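PDB 3E6E: alanine racemase from Enterococcus faecalis, which belongs to the alanine racemase family, two-domain proteins that join a TIM-barrel N-terminal domain to a beta-rich C-terminal domain and work as dimers. Local coordinates for residues 169-174 / 178-183. The protein carries 1 engineered substitution. Residues are numbered along the deposited sequence; the frame is centred on the assembly and turned at random.
With DCS (D-[3-hydroxy-2-methyl-5-phosphonooxymethyl-pyridin-4-ylmethyl]-N,O-cycloserylamide), chain D.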
loop_
_atom_site.group_PDB
_atom_site.type_symbol
_atom_site.label_atom_id
_atom_site.label_comp_id
_atom_site.label_asym_id
_atom_site.label_seq_id
_atom_site.Cartn_x
_atom_site.Cartn_y
_atom_site.Cartn_z
ATOM N N HIS A 169 13.462 8.786 -21.444
ATOM C CA HIS A 169 12.792 9.329 -20.286
ATOM C C HIS A 169 13.740 10.225 -19.522
ATOM O O HIS A 169 14.900 9.889 -19.325
ATOM C CB HIS A 169 12.296 8.177 -19.404
ATOM C CG HIS A 169 11.450 8.624 -18.249
ATOM N ND1 HIS A 169 10.232 9.254 -18.414
ATOM C CD2 HIS A 169 11.675 8.584 -16.914
ATOM C CE1 HIS A 169 9.749 9.586 -17.231
ATOM N NE2 HIS A 169 10.605 9.191 -16.305
ATOM N N PHE A 170 13.251 11.377 -19.098
ATOM C CA PHE A 170 14.091 12.302 -18.358
ATOM C C PHE A 170 14.099 12.016 -16.852
ATOM O O PHE A 170 13.118 11.480 -16.308
ATOM C CB PHE A 170 13.619 13.719 -18.633
ATOM C CG PHE A 170 13.830 14.159 -20.055
ATOM C CD1 PHE A 170 15.080 14.593 -20.479
ATOM C CD2 PHE A 170 12.769 14.174 -20.956
ATOM C CE1 PHE A 170 15.268 15.046 -21.773
ATOM C CE2 PHE A 170 12.955 14.623 -22.257
ATOM C CZ PHE A 170 14.206 15.064 -22.666
ATOM N N SER A 171 15.200 12.369 -16.188
ATOM C CA SER A 171 15.312 12.134 -14.760
ATOM C C SER A 171 15.335 13.416 -13.952
ATOM O O SER A 171 15.184 13.378 -12.736
ATOM C CB SER A 171 16.572 11.331 -14.444
ATOM O OG SER A 171 17.751 12.085 -14.689
ATOM N N THR A 172 15.516 14.547 -14.629
ATOM C CA THR A 172 15.584 15.846 -13.962
ATOM C C THR A 172 14.709 16.919 -14.584
ATOM O O THR A 172 14.944 18.100 -14.366
ATOM C CB THR A 172 17.032 16.393 -13.962
ATOM O OG1 THR A 172 17.513 16.462 -15.310
ATOM C CG2 THR A 172 17.938 15.490 -13.157
ATOM N N ALA A 173 13.692 16.520 -15.340
ATOM C CA ALA A 173 12.815 17.484 -16.006
ATOM C C ALA A 173 12.043 18.390 -15.065
ATOM O O ALA A 173 11.634 19.479 -15.455
ATOM C CB ALA A 173 11.844 16.757 -16.916
ATOM N N ASP A 174 11.828 17.949 -13.831
ATOM C CA ASP A 174 11.083 18.772 -12.882
ATOM C C ASP A 174 12.013 19.593 -12.004
ATOM O O ASP A 174 11.577 20.196 -11.027
ATOM C CB ASP A 174 10.188 17.896 -12.003
ATOM C CG ASP A 174 10.981 17.022 -11.052
ATOM O OD1 ASP A 174 11.895 16.298 -11.508
ATOM O OD2 ASP A 174 10.694 17.055 -9.844
ATOM N N THR A 178 18.389 23.185 -15.351
ATOM C CA THR A 178 18.136 22.435 -16.570
ATOM C C THR A 178 19.340 21.700 -17.187
ATOM O O THR A 178 19.201 21.035 -18.207
ATOM C CB THR A 178 17.523 23.357 -17.625
ATOM O OG1 THR A 178 18.454 24.404 -17.948
ATOM C CG2 THR A 178 16.235 23.987 -17.090
ATOM N N SER A 179 20.504 21.788 -16.553
ATOM C CA SER A 179 21.711 21.153 -17.076
ATOM C C SER A 179 21.554 19.690 -17.499
ATOM O O SER A 179 21.627 19.365 -18.689
ATOM C CB SER A 179 22.835 21.272 -16.048
ATOM O OG SER A 179 22.981 22.616 -15.634
ATOM N N TYR A 180 21.349 18.808 -16.527
ATOM C CA TYR A 180 21.214 17.394 -16.823
ATOM C C TYR A 180 20.161 17.175 -17.901
ATOM O O TYR A 180 20.343 16.353 -18.791
ATOM C CB TYR A 180 20.849 16.607 -15.559
ATOM C CG TYR A 180 21.144 15.127 -15.666
ATOM C CD1 TYR A 180 22.451 14.645 -15.561
ATOM C CD2 TYR A 180 20.129 14.206 -15.940
ATOM C CE1 TYR A 180 22.742 13.277 -15.730
ATOM C CE2 TYR A 180 20.414 12.839 -16.116
ATOM C CZ TYR A 180 21.722 12.386 -16.008
ATOM O OH TYR A 180 22.000 11.044 -16.174
ATOM N N PHE A 181 19.065 17.916 -17.836
ATOM C CA PHE A 181 18.004 17.760 -18.826
ATOM C C PHE A 181 18.571 17.970 -20.226
ATOM O O PHE A 181 18.475 17.096 -21.096
ATOM C CB PHE A 181 16.885 18.778 -18.580
ATOM C CG PHE A 181 15.718 18.643 -19.534
ATOM C CD1 PHE A 181 14.723 17.695 -19.312
ATOM C CD2 PHE A 181 15.638 19.443 -20.669
ATOM C CE1 PHE A 181 13.670 17.549 -20.207
ATOM C CE2 PHE A 181 14.589 19.302 -21.572
ATOM C CZ PHE A 181 13.601 18.354 -21.344
ATOM N N GLU A 182 19.154 19.147 -20.428
ATOM C CA GLU A 182 19.757 19.519 -21.693
ATOM C C GLU A 182 20.665 18.408 -22.199
ATOM O O GLU A 182 20.647 18.066 -23.379
ATOM C CB GLU A 182 20.539 20.820 -21.514
ATOM C CG GLU A 182 19.759 22.037 -22.010
ATOM C CD GLU A 182 20.021 23.315 -21.230
ATOM O OE1 GLU A 182 21.196 23.710 -21.077
ATOM O OE2 GLU A 182 19.030 23.934 -20.787
ATOM N N LYS A 183 21.444 17.831 -21.288
ATOM C CA LYS A 183 22.348 16.740 -21.630
ATOM C C LYS A 183 21.566 15.574 -22.225
ATOM O O LYS A 183 21.886 15.097 -23.313
ATOM C CB LYS A 183 23.119 16.276 -20.392
ATOM C CG LYS A 183 23.982 15.045 -20.610
ATOM C CD LYS A 183 24.855 14.729 -19.392
ATOM C CE LYS A 183 25.868 15.853 -19.116
ATOM N NZ LYS A 183 26.938 15.477 -18.124
HETATM N N1 DCS D . 7.122 7.729 -19.159
HETATM C C2 DCS D . 7.858 6.689 -18.501
HETATM C C2A DCS D . 8.844 5.824 -19.263
HETATM C C3 DCS D . 7.636 6.510 -17.131
HETATM O O3 DCS D . 8.285 5.550 -16.436
HETATM C C4 DCS D . 6.680 7.373 -16.457
HETATM C C4A DCS D . 6.435 7.195 -14.971
HETATM C C5 DCS D . 5.983 8.407 -17.225
HETATM C C6 DCS D . 6.221 8.552 -18.547
HETATM C C5A DCS D . 4.981 9.355 -16.615
HETATM O O4P DCS D . 5.666 10.217 -15.702
HETATM P P DCS D . 4.989 11.371 -14.839
HETATM O O1P DCS D . 4.426 12.318 -15.782
HETATM O O2P DCS D . 3.970 10.779 -13.977
HETATM O O3P DCS D . 6.041 12.002 -14.049
HETATM N N DCS D . 7.732 7.356 -14.201
HETATM C CA DCS D . 7.761 7.234 -12.804
HETATM C C DCS D . 8.257 6.109 -12.080
HETATM O O DCS D . 8.750 4.960 -12.627
HETATM N ND DCS D . 8.164 6.364 -10.798
HETATM O OG DCS D . 7.616 7.620 -10.638
HETATM C CB DCS D . 7.371 8.142 -11.859
#
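Phe170 and Phe181 lay their rings against each other in an offset stack, the centroids 4.0 Å apart and the planes 26° from parallel. Phe181 CE1 sits over the centre of the Phe170 ring, whereas Phe170 CE1 stands over the Phe181 ring nearer its rim. CG of Phe181 is anti to the backbone N (chi1 -178°), which brings the end of the phenyl against Phe170 and Ala173. Flat, apolar rings suit this buried place. Ala173 adds a methyl small enough to fit beside the same ring, CB lying 3.8 Å from Phe181 CE1, and His213 also stacks on Phe181. Within the TIM-barrel domain these residues form a beta-alpha connection: the loop leaves strand 165-167 at its C-terminal end, where such barrels place their active sites, and folds back on the start of helix 179-193. His169, on the strand side of the loop, turns a ring face to the bound DCS, with ND1 3.5 Å from DCS C2; its NE2 is hydrogen-bonded to Tyr267 OH of the second subunit. Tyr180 meets Thr172 and Ser171. Thr172 OG1 lies in the plane of the Tyr180 ring, at its edge, 3.3 Å from Tyr180 CB, while the methyl CG2 packs 3.8 Å from Tyr180 CD2, so that threonine's two branches both touch tyrosine. Farther along the ring, Ser171 OG comes to 3.1 Å from Tyr180 CE2, serine's short side chain leaving room for the broad tyrosine ring. At the helix start, Thr178 OG1 donates a hydrogen bond to Glu182 OE2, approaching from above the carboxylate plane.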